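Local coordinates for UPF0053 protein HI0107 (Haemophilus influenzae, PDB 3LAE) that is of unknown function but ends in a CorC/HlyC transporter-associated domain and, as a membrane protein of the UPF0053 family, may bind flavin adenine dinucleotide, at residues S16-D21 with D34-N39; F26-D31 with A76-L81; G40-H45 with C56-L61; E47-E52 with G69-K74. One frame throughout, in Å; residues are numbered along the deposited sequence.

Contact 1: S16-D21 with D34-N39. With PO4 (phosphate ion), chain C.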
# COMPACT_ATOMS: atom_id res chain seq x y z
N SER A 16 -1.18 -4.95 -5.59
CA SER A 16 -1.99 -4.77 -6.79
C SER A 16 -3.19 -3.85 -6.59
O SER A 16 -3.87 -3.49 -7.56
CB SER A 16 -2.51 -6.12 -7.27
OG SER A 16 -3.37 -6.68 -6.29
N ALA A 17 -3.46 -3.47 -5.35
CA ALA A 17 -4.62 -2.64 -5.06
C ALA A 17 -4.62 -1.34 -5.86
O ALA A 17 -3.62 -0.62 -5.90
CB ALA A 17 -4.71 -2.34 -3.58
N ASN A 18 -5.75 -1.05 -6.48
CA ASN A 18 -5.94 0.16 -7.27
C ASN A 18 -6.09 1.38 -6.36
O ASN A 18 -6.92 1.38 -5.44
CB ASN A 18 -7.18 -0.04 -8.14
CG ASN A 18 -7.48 1.15 -9.00
OD1 ASN A 18 -8.13 2.10 -8.56
ND2 ASN A 18 -7.03 1.10 -10.23
N LEU A 19 -5.27 2.40 -6.59
CA LEU A 19 -5.24 3.58 -5.72
C LEU A 19 -6.58 4.31 -5.67
O LEU A 19 -7.01 4.73 -4.59
CB LEU A 19 -4.16 4.56 -6.16
CG LEU A 19 -2.73 4.05 -6.01
CD1 LEU A 19 -1.76 5.06 -6.62
CD2 LEU A 19 -2.39 3.77 -4.55
N ARG A 20 -7.22 4.48 -6.82
CA ARG A 20 -8.51 5.16 -6.84
C ARG A 20 -9.56 4.36 -6.06
O ARG A 20 -10.38 4.95 -5.36
CB ARG A 20 -8.96 5.40 -8.28
CG ARG A 20 -8.13 6.48 -8.98
CD ARG A 20 -8.62 6.74 -10.39
NE ARG A 20 -7.99 7.93 -10.96
CZ ARG A 20 -7.91 8.19 -12.26
NH1 ARG A 20 -8.43 7.34 -13.14
NH2 ARG A 20 -7.32 9.30 -12.68
N ASP A 21 -9.52 3.04 -6.18
CA ASP A 21 -10.39 2.16 -5.39
C ASP A 21 -10.15 2.34 -3.88
O ASP A 21 -11.10 2.45 -3.11
CB ASP A 21 -10.18 0.69 -5.75
CG ASP A 21 -10.75 0.32 -7.11
OD1 ASP A 21 -11.48 1.13 -7.72
OD2 ASP A 21 -10.46 -0.81 -7.58
N ASP A 34 0.33 9.82 -10.80
CA ASP A 34 1.38 9.14 -11.56
C ASP A 34 1.39 7.63 -11.43
O ASP A 34 1.90 6.93 -12.31
CB ASP A 34 2.74 9.71 -11.20
CG ASP A 34 2.86 11.17 -11.58
OD1 ASP A 34 3.07 11.44 -12.77
OD2 ASP A 34 2.74 12.04 -10.68
N ALA A 35 0.83 7.12 -10.34
CA ALA A 35 0.78 5.69 -10.11
C ALA A 35 -0.65 5.19 -10.22
O ALA A 35 -1.60 5.96 -10.03
CB ALA A 35 1.30 5.38 -8.72
N ARG A 36 -0.80 3.91 -10.54
CA ARG A 36 -2.12 3.30 -10.61
C ARG A 36 -2.41 2.41 -9.40
O ARG A 36 -3.54 2.32 -8.93
CB ARG A 36 -2.26 2.47 -11.88
CG ARG A 36 -3.67 1.98 -12.13
CD ARG A 36 -3.75 1.09 -13.36
NE ARG A 36 -2.95 1.62 -14.46
CZ ARG A 36 -3.37 2.59 -15.26
NH1 ARG A 36 -4.56 3.13 -15.07
NH2 ARG A 36 -2.58 3.02 -16.24
N THR A 37 -1.38 1.73 -8.91
CA THR A 37 -1.55 0.75 -7.83
C THR A 37 -0.74 1.14 -6.60
O THR A 37 0.15 1.99 -6.65
CB THR A 37 -1.02 -0.63 -8.25
OG1 THR A 37 0.37 -0.49 -8.56
CG2 THR A 37 -1.77 -1.16 -9.46
N PHE A 38 -1.04 0.48 -5.48
CA PHE A 38 -0.30 0.70 -4.25
C PHE A 38 1.18 0.37 -4.42
O PHE A 38 2.05 1.12 -3.98
CB PHE A 38 -0.94 -0.15 -3.14
CG PHE A 38 -0.57 0.28 -1.75
CD1 PHE A 38 -0.68 1.61 -1.37
CD2 PHE A 38 -0.14 -0.64 -0.82
CE1 PHE A 38 -0.35 2.02 -0.10
CE2 PHE A 38 0.19 -0.23 0.46
CZ PHE A 38 0.08 1.10 0.82
N ASN A 39 1.46 -0.76 -5.07
CA ASN A 39 2.82 -1.11 -5.45
C ASN A 39 3.48 0.03 -6.23
O ASN A 39 4.59 0.45 -5.92
CB ASN A 39 2.82 -2.40 -6.28
CG ASN A 39 4.18 -2.71 -6.87
OD1 ASN A 39 5.17 -2.88 -6.15
ND2 ASN A 39 4.25 -2.77 -8.21
P PO4 C . -7.67 3.51 -12.85
O1 PO4 C . -7.21 2.11 -13.17
O2 PO4 C . -9.18 3.55 -12.90
O3 PO4 C . -7.19 3.95 -11.50
O4 PO4 C . -7.14 4.47 -13.88

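Contact 2: F26-D31 with A76-L81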
# COMPACT_ATOMS: atom_id res chain seq x y z
N PHE A 26 -11.83 3.76 1.48
CA PHE A 26 -11.34 4.06 2.83
C PHE A 26 -11.20 5.54 3.17
O PHE A 26 -10.76 5.88 4.27
CB PHE A 26 -9.99 3.37 3.05
CG PHE A 26 -10.01 1.90 2.80
CD1 PHE A 26 -11.03 1.11 3.32
CD2 PHE A 26 -9.02 1.29 2.07
CE1 PHE A 26 -11.06 -0.25 3.09
CE2 PHE A 26 -9.04 -0.07 1.84
CZ PHE A 26 -10.06 -0.84 2.35
N ASN A 27 -11.54 6.42 2.22
CA ASN A 27 -11.37 7.85 2.41
C ASN A 27 -9.90 8.24 2.61
O ASN A 27 -9.59 9.16 3.38
CB ASN A 27 -12.21 8.34 3.60
CG ASN A 27 -12.22 9.85 3.73
OD1 ASN A 27 -12.07 10.57 2.75
ND2 ASN A 27 -12.38 10.33 4.96
N TRP A 28 -9.01 7.54 1.93
CA TRP A 28 -7.59 7.85 1.98
C TRP A 28 -7.28 8.91 0.95
O TRP A 28 -8.13 9.26 0.12
CB TRP A 28 -6.73 6.60 1.74
CG TRP A 28 -6.79 5.57 2.84
CD1 TRP A 28 -7.32 5.72 4.09
CD2 TRP A 28 -6.30 4.22 2.77
NE1 TRP A 28 -7.18 4.55 4.81
CE2 TRP A 28 -6.56 3.62 4.02
CE3 TRP A 28 -5.65 3.48 1.78
CZ2 TRP A 28 -6.20 2.30 4.30
CZ3 TRP A 28 -5.31 2.17 2.06
CH2 TRP A 28 -5.58 1.59 3.30
N GLU A 29 -6.06 9.43 0.97
CA GLU A 29 -5.73 10.49 0.04
C GLU A 29 -4.42 10.20 -0.66
O GLU A 29 -3.52 11.03 -0.73
CB GLU A 29 -5.73 11.84 0.75
CG GLU A 29 -7.10 12.16 1.33
CD GLU A 29 -7.17 13.51 1.98
OE1 GLU A 29 -6.64 13.66 3.09
OE2 GLU A 29 -7.78 14.43 1.37
N LEU A 30 -4.35 8.99 -1.19
CA LEU A 30 -3.19 8.57 -1.95
C LEU A 30 -3.13 9.35 -3.26
O LEU A 30 -4.17 9.61 -3.87
CB LEU A 30 -3.26 7.07 -2.23
CG LEU A 30 -3.43 6.27 -0.93
CD1 LEU A 30 -3.48 4.79 -1.19
CD2 LEU A 30 -2.29 6.64 0.02
N ASP A 31 -1.93 9.74 -3.65
CA ASP A 31 -1.70 10.47 -4.89
C ASP A 31 -1.92 9.55 -6.08
O ASP A 31 -1.24 8.54 -6.23
CB ASP A 31 -0.26 10.99 -4.89
CG ASP A 31 0.03 11.94 -6.04
OD1 ASP A 31 -0.76 12.04 -7.00
OD2 ASP A 31 1.09 12.60 -5.97
N ALA A 76 1.32 -5.25 2.08
CA ALA A 76 1.76 -4.25 3.05
C ALA A 76 0.71 -4.04 4.12
O ALA A 76 -0.49 -4.08 3.85
CB ALA A 76 2.07 -2.92 2.34
N LYS A 77 1.16 -3.79 5.34
CA LYS A 77 0.30 -3.39 6.44
C LYS A 77 0.17 -1.89 6.41
O LYS A 77 1.16 -1.17 6.17
CB LYS A 77 0.94 -3.83 7.76
CG LYS A 77 0.34 -3.23 8.99
CD LYS A 77 1.15 -3.66 10.22
CE LYS A 77 0.81 -2.82 11.44
NZ LYS A 77 1.66 -3.23 12.61
N VAL A 78 -1.04 -1.39 6.66
CA VAL A 78 -1.31 0.04 6.59
C VAL A 78 -2.07 0.53 7.81
O VAL A 78 -3.06 -0.08 8.23
CB VAL A 78 -2.16 0.37 5.33
CG1 VAL A 78 -2.53 1.84 5.30
CG2 VAL A 78 -1.39 -0.01 4.09
N VAL A 79 -1.58 1.61 8.41
CA VAL A 79 -2.29 2.32 9.46
C VAL A 79 -2.43 3.79 9.05
O VAL A 79 -1.52 4.34 8.43
CB VAL A 79 -1.50 2.26 10.79
CG1 VAL A 79 -2.22 3.06 11.86
CG2 VAL A 79 -1.30 0.82 11.23
N LYS A 80 -3.53 4.43 9.41
CA LYS A 80 -3.73 5.84 9.09
C LYS A 80 -2.95 6.74 10.05
O LYS A 80 -2.89 6.48 11.26
CB LYS A 80 -5.21 6.19 9.14
CG LYS A 80 -5.54 7.60 8.67
CD LYS A 80 -5.60 7.68 7.16
CE LYS A 80 -6.35 8.93 6.71
NZ LYS A 80 -6.43 9.03 5.22
N LEU A 81 -2.34 7.78 9.50
CA LEU A 81 -1.65 8.78 10.30
C LEU A 81 -2.60 9.90 10.70
O LEU A 81 -3.75 9.96 10.29
CB LEU A 81 -0.48 9.38 9.53
CG LEU A 81 0.77 8.52 9.39
CD1 LEU A 81 1.76 9.25 8.51
CD2 LEU A 81 1.38 8.21 10.76
OXT LEU A 81 -2.19 10.78 11.46
O HOH W 1 -4.44 9.07 3.23

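Contact 3: G40-H45 with C56-L61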
# COMPACT_ATOMS: atom_id res chain seq x y z
N GLY A 40 2.81 0.54 -7.26
CA GLY A 40 3.38 1.61 -8.06
C GLY A 40 3.69 2.86 -7.23
O GLY A 40 4.74 3.49 -7.36
N LEU A 41 2.77 3.23 -6.35
CA LEU A 41 2.97 4.40 -5.50
C LEU A 41 4.21 4.23 -4.61
O LEU A 41 5.02 5.15 -4.46
CB LEU A 41 1.74 4.62 -4.62
CG LEU A 41 1.75 5.83 -3.69
CD1 LEU A 41 1.68 7.09 -4.52
CD2 LEU A 41 0.60 5.74 -2.69
N ILE A 42 4.35 3.06 -4.00
CA ILE A 42 5.50 2.81 -3.15
C ILE A 42 6.80 2.82 -3.96
O ILE A 42 7.79 3.46 -3.56
CB ILE A 42 5.35 1.50 -2.35
CG1 ILE A 42 4.15 1.59 -1.40
CG2 ILE A 42 6.62 1.20 -1.56
CD1 ILE A 42 3.71 0.23 -0.84
N LEU A 43 6.80 2.14 -5.10
CA LEU A 43 8.01 2.08 -5.92
C LEU A 43 8.43 3.45 -6.43
O LEU A 43 9.62 3.75 -6.52
CB LEU A 43 7.84 1.11 -7.09
CG LEU A 43 7.71 -0.37 -6.75
CD1 LEU A 43 7.44 -1.17 -8.02
CD2 LEU A 43 8.96 -0.85 -6.05
N GLU A 44 7.46 4.30 -6.76
CA GLU A 44 7.79 5.62 -7.30
C GLU A 44 8.46 6.48 -6.25
O GLU A 44 9.20 7.41 -6.57
CB GLU A 44 6.55 6.32 -7.87
CG GLU A 44 6.04 5.65 -9.12
CD GLU A 44 4.83 6.33 -9.73
OE1 GLU A 44 4.54 7.48 -9.34
OE2 GLU A 44 4.18 5.71 -10.59
N HIS A 45 8.20 6.18 -4.99
CA HIS A 45 8.73 6.99 -3.89
C HIS A 45 10.07 6.50 -3.38
O HIS A 45 10.87 7.29 -2.88
CB HIS A 45 7.72 7.07 -2.74
CG HIS A 45 6.58 8.00 -3.01
ND1 HIS A 45 5.61 7.73 -3.95
CD2 HIS A 45 6.25 9.19 -2.46
CE1 HIS A 45 4.73 8.72 -3.97
NE2 HIS A 45 5.09 9.61 -3.07
N CYS A 56 7.53 2.93 6.39
CA CYS A 56 7.63 4.21 5.70
C CYS A 56 6.32 4.97 5.84
O CYS A 56 5.28 4.37 6.11
CB CYS A 56 7.91 3.99 4.21
SG CYS A 56 9.61 3.54 3.79
N GLU A 57 6.37 6.27 5.63
CA GLU A 57 5.17 7.10 5.62
C GLU A 57 4.95 7.65 4.21
O GLU A 57 5.87 8.22 3.62
CB GLU A 57 5.31 8.24 6.64
CG GLU A 57 5.23 7.80 8.12
CD GLU A 57 6.60 7.64 8.80
OE1 GLU A 57 7.50 8.48 8.57
OE2 GLU A 57 6.77 6.68 9.59
N ILE A 58 3.75 7.48 3.69
CA ILE A 58 3.39 8.02 2.38
C ILE A 58 1.95 8.50 2.40
O ILE A 58 1.04 7.73 2.73
CB ILE A 58 3.52 6.97 1.25
CG1 ILE A 58 4.94 6.43 1.14
CG2 ILE A 58 3.11 7.58 -0.09
CD1 ILE A 58 5.10 5.36 0.08
N ASP A 59 1.74 9.76 2.05
CA ASP A 59 0.39 10.27 1.81
C ASP A 59 -0.59 9.98 2.93
O ASP A 59 -1.72 9.54 2.68
CB ASP A 59 -0.17 9.70 0.50
CG ASP A 59 0.61 10.17 -0.71
OD1 ASP A 59 0.41 9.58 -1.79
OD2 ASP A 59 1.43 11.11 -0.59
N GLY A 60 -0.17 10.20 4.17
CA GLY A 60 -1.06 10.05 5.31
C GLY A 60 -1.17 8.64 5.85
O GLY A 60 -1.97 8.38 6.76
N LEU A 61 -0.36 7.73 5.30
CA LEU A 61 -0.36 6.34 5.76
C LEU A 61 0.99 5.92 6.32
O LEU A 61 2.04 6.30 5.79
CB LEU A 61 -0.71 5.41 4.61
CG LEU A 61 -2.05 5.62 3.89
CD1 LEU A 61 -2.20 4.54 2.83
CD2 LEU A 61 -3.21 5.59 4.88

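Contact 4: E47-E52 with G69-K74. With EDO (1,2-ethanediol), chain E.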
# COMPACT_ATOMS: atom_id res chain seq x y z
N GLU A 47 13.90 4.85 -3.60
CA GLU A 47 15.06 4.81 -4.49
C GLU A 47 15.79 3.48 -4.32
O GLU A 47 17.02 3.42 -4.34
CB GLU A 47 15.99 5.99 -4.22
CG GLU A 47 16.39 6.16 -2.77
CD GLU A 47 17.35 7.32 -2.57
OE1 GLU A 47 17.67 8.00 -3.57
OE2 GLU A 47 17.78 7.54 -1.42
N GLU A 48 15.00 2.42 -4.16
CA GLU A 48 15.49 1.05 -4.05
C GLU A 48 14.31 0.14 -3.69
O GLU A 48 13.48 0.51 -2.86
CB GLU A 48 16.61 0.94 -3.00
CG GLU A 48 16.37 1.74 -1.71
CD GLU A 48 15.47 1.02 -0.73
OE1 GLU A 48 14.37 1.54 -0.44
OE2 GLU A 48 15.87 -0.06 -0.24
N ILE A 49 14.21 -1.01 -4.34
CA ILE A 49 13.16 -1.97 -4.01
C ILE A 49 13.28 -2.34 -2.54
O ILE A 49 14.29 -2.90 -2.11
CB ILE A 49 13.23 -3.24 -4.89
CG1 ILE A 49 12.29 -4.31 -4.35
CG2 ILE A 49 14.66 -3.76 -4.96
CD1 ILE A 49 10.83 -3.93 -4.39
N PRO A 50 12.26 -2.01 -1.75
CA PRO A 50 12.38 -2.05 -0.29
C PRO A 50 12.34 -3.46 0.27
O PRO A 50 11.65 -4.32 -0.25
CB PRO A 50 11.16 -1.27 0.18
CG PRO A 50 10.17 -1.45 -0.92
CD PRO A 50 10.94 -1.52 -2.19
N ASP A 51 13.09 -3.68 1.35
CA ASP A 51 13.07 -4.96 2.01
C ASP A 51 11.76 -5.13 2.76
O ASP A 51 11.13 -4.17 3.18
CB ASP A 51 14.21 -5.07 3.02
CG ASP A 51 15.57 -5.04 2.37
OD1 ASP A 51 15.66 -5.18 1.13
OD2 ASP A 51 16.56 -4.87 3.11
N GLU A 52 11.36 -6.38 2.93
CA GLU A 52 10.34 -6.68 3.90
C GLU A 52 10.77 -6.14 5.25
O GLU A 52 11.96 -6.17 5.60
CB GLU A 52 10.12 -8.19 3.95
CG GLU A 52 9.57 -8.71 2.64
CD GLU A 52 9.50 -10.22 2.56
OE1 GLU A 52 9.91 -10.91 3.53
OE2 GLU A 52 9.02 -10.72 1.53
N GLY A 69 8.13 -9.69 -3.78
CA GLY A 69 8.44 -10.76 -4.70
C GLY A 69 8.49 -10.19 -6.09
O GLY A 69 7.73 -9.27 -6.40
N ASP A 70 9.37 -10.71 -6.92
CA ASP A 70 9.53 -10.23 -8.29
C ASP A 70 9.71 -8.72 -8.32
O ASP A 70 9.17 -8.03 -9.18
CB ASP A 70 8.35 -10.65 -9.16
CG ASP A 70 8.58 -11.99 -9.84
OD1 ASP A 70 9.44 -12.75 -9.36
OD2 ASP A 70 7.90 -12.28 -10.84
N ASN A 71 10.52 -8.23 -7.39
CA ASN A 71 10.76 -6.80 -7.28
C ASN A 71 9.48 -5.96 -7.27
O ASN A 71 9.46 -4.85 -7.79
CB ASN A 71 11.68 -6.31 -8.40
CG ASN A 71 13.09 -6.88 -8.29
OD1 ASN A 71 13.70 -7.24 -9.29
ND2 ASN A 71 13.61 -6.96 -7.07
N MSE A 72 8.39 -6.53 -6.74
CA MSE A 72 7.17 -5.76 -6.52
C MSE A 72 6.68 -5.98 -5.09
O MSE A 72 6.91 -7.04 -4.50
CB MSE A 72 6.06 -6.04 -7.56
CG MSE A 72 5.11 -7.25 -7.29
SE MSE A 72 3.39 -7.27 -8.30
CE MSE A 72 2.32 -6.21 -7.04
N ILE A 73 6.05 -4.96 -4.51
CA ILE A 73 5.42 -5.11 -3.20
C ILE A 73 4.19 -5.98 -3.39
O ILE A 73 3.29 -5.64 -4.18
CB ILE A 73 4.98 -3.77 -2.60
CG1 ILE A 73 6.19 -2.95 -2.17
CG2 ILE A 73 4.06 -4.01 -1.40
CD1 ILE A 73 6.83 -2.18 -3.29
N LYS A 74 4.15 -7.10 -2.68
CA LYS A 74 3.01 -8.02 -2.75
C LYS A 74 1.98 -7.75 -1.66
O LYS A 74 0.78 -7.79 -1.91
CB LYS A 74 3.49 -9.47 -2.67
CG LYS A 74 4.29 -9.91 -3.88
CD LYS A 74 3.39 -10.03 -5.10
CE LYS A 74 4.16 -10.53 -6.31
NZ LYS A 74 3.29 -10.62 -7.51
C1 EDO E . 12.57 -12.90 -6.06
O1 EDO E . 11.50 -12.87 -7.01
C2 EDO E . 12.04 -12.49 -4.69
O2 EDO E . 11.01 -13.40 -4.30

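Contact 1: S16-D21 with D34-N39
L19 and R36, with A17 and F38, tie the start of helix 19-26 to that of helix 38-45 through a single backbone bridge at N18 and T37, each the N-cap residue of its helix in this transporter-associated domain. L19 N donates to R36 O at 2.9 Å in an almost straight bond (178°), and F38 N reaches A17 O at 2.8 Å. Both donors are first-turn amides, which a helix cannot satisfy from within.

The inner side is tight. L19 lies along the backbone of 35-37, with its CD1 3.5 Å from A35 O and 3.7 Å from A35 CB, while CD2 comes up at the edge of the F38 ring. L30 and L41 pack on L19 as well, closing it into the core.

The outer side is polar and looser. A phosphate ion, probably from the crystallisation liquor, sits among N18, R20 and R36. N18 ND2 donates to phosphate O3 at 3.1 Å, R36 brings NH1 to 3.1 Å from phosphate O4 with the ion at the edge of the guanidinium, and R20 approaches obliquely. The anion probably offsets the two positive charges. What fixes the N18 amide is its other end: with CG anti to the backbone N (chi1 179°), OD1 receives D21 N at 2.9 Å on a lone pair, in the carbonyl plane.

Contact 2: F26-D31 with A76-L81
W28 and V78 reach for each other from opposite directions, W28 CH2 coming to 3.7 Å from V78 CG1, which stands oblique to the indole. At the other end of the indole, K80 runs past W28 in the reverse sense. Its CD lies 4.0 Å from W28 CD1, and NZ comes to 3.6 Å from that same CD1, also obliquely. The lysine reaches back this way because its chain bends at chi2 (81°). K80 has two modelled conformers, so its contacts with the indole and a water belong to one of them and are less certain than the W28-V78 contact.

No direct hydrogen bond joins the two segments. A water does the job instead, accepting from E29 N at 2.8 Å and from K80 NZ at 2.8 Å. The carboxylate of E29 is near the lysine but not paired with it, OE1 lying 5.1 Å from K80 NZ, so any attraction is probably modest.

In the fold, this is where the loop leaving helix 19-26 packs against strand 72-80, the middle strand of the antiparallel sheet. N27, with positive phi (62°), takes the chain out of the helix just before W28. F26 CB then sits 3.5 Å above the plane of the W28 ring, towards its rim, while L22 and N23 of the helix and L61 of the neighbouring strand also touch the indole. Further out, N23 ND2 holds L30 O and D59 OD1 receives D31 N, fixing the course of the loop; on the sheet side, V78 shares backbone hydrogen bonds with M11, and V79 with L62.

Contact 3: G40-H45 with C56-L61
I42 and I58 mark the closest backbone approach, CA to CA 7.9 Å, where helix 40-45 lies across strand 56-58 with the two axes 10.3 Å apart and at 109°. This is helix-on-sheet packing beside a two-residue beta hairpin: a type I' turn from I58 to L61 sends the edge strand 55-58 back into strand 61-69.

I58 does most of the work, and its two branches go to different places. CG1 stands anti to the carbonyl carbon (chi1 -59°), carrying CD1 up to the helix backbone, 4.1 Å from I42 CA, with the I42 side chain crossing that of I58 at about a right angle. The other branch, the methyl CG2, passes L41 at 4.1 Å from its CD2 and also lies over one face of the imidazole as a CH-pi contact, I58 CG2 being 4.2 Å from the H45 ring centroid and 14° off the ring normal. D59 adds a polar neighbour for the leucine, OD1 sitting 3.9 Å from L41 CD1; that oxygen is already taken by D31 N.

H45 ND1 in turn donates to L41 O at 2.7 Å, an oxygen somewhat out of the ring plane, which limits the ring's rotation.

Contact 4: E47-E52 with G69-K74
The backbone N of M72, a residue built as selenomethionine, lies 4.3 Å from I49 CD1 and donates to G69 O at 2.8 Å, and the return bond from G69 N to M72 O (3.0 Å) completes the pair. Together they close the two-residue hairpin that joins strands 61-69 and 72-80, with D70 and N71 both in the left-handed helical region.

I49, from the loop after helix 38-45, lays its side chain against this bend. CG1 is anti to the backbone N (chi1 170°), and the ethyl arm ends with CD1 3.8 Å from N71 C, set against the peptide link to M72. The N71 side chain crosses I49 at about a right angle, its ND2 coming to 4.0 Å from I49 CG2. One residue on, the ring of P50 touches the second residue of strand 72-80: P50 CG is 4.2 Å from I73 CD1, in the one of two I73 conformers described here. L43 of helix 38-45 packs on both I49 and I73.

The outer side of the bend is polar, and an ethanediol, probably from the crystallisation liquor, takes the D70 amide there, N to O1 3.0 Å. One polar tie to the neighbouring strand is E52 OE2, which accepts from V68 N. With no hydrogen bond across the segments, the loop rests on the hairpin mainly by apolar packing, so shape rather than bond direction sets the fit.

Contacts 1, 2 and 3 meet in one hydrophobic core. L30 sits at the junction, its CD1 3.7 Å from L19 CD2 and its CD2 3.5 Å from L61 CD1; the centres of contacts 2 and 3 are about 9 Å apart. Helix 38-45 serves contact 1 with its start and contact 3 with its body. Contact 4 lies about 19 Å from contact 2, centre to centre, on the opposite side of the chain's centre along strand 72-80. It joins contact 1 through N39 OD1 and I73 N, 2.8 Å apart, and contact 3 through L43. The phosphate at contact 1 and the ethanediol at contact 4 do not identify a flavin site.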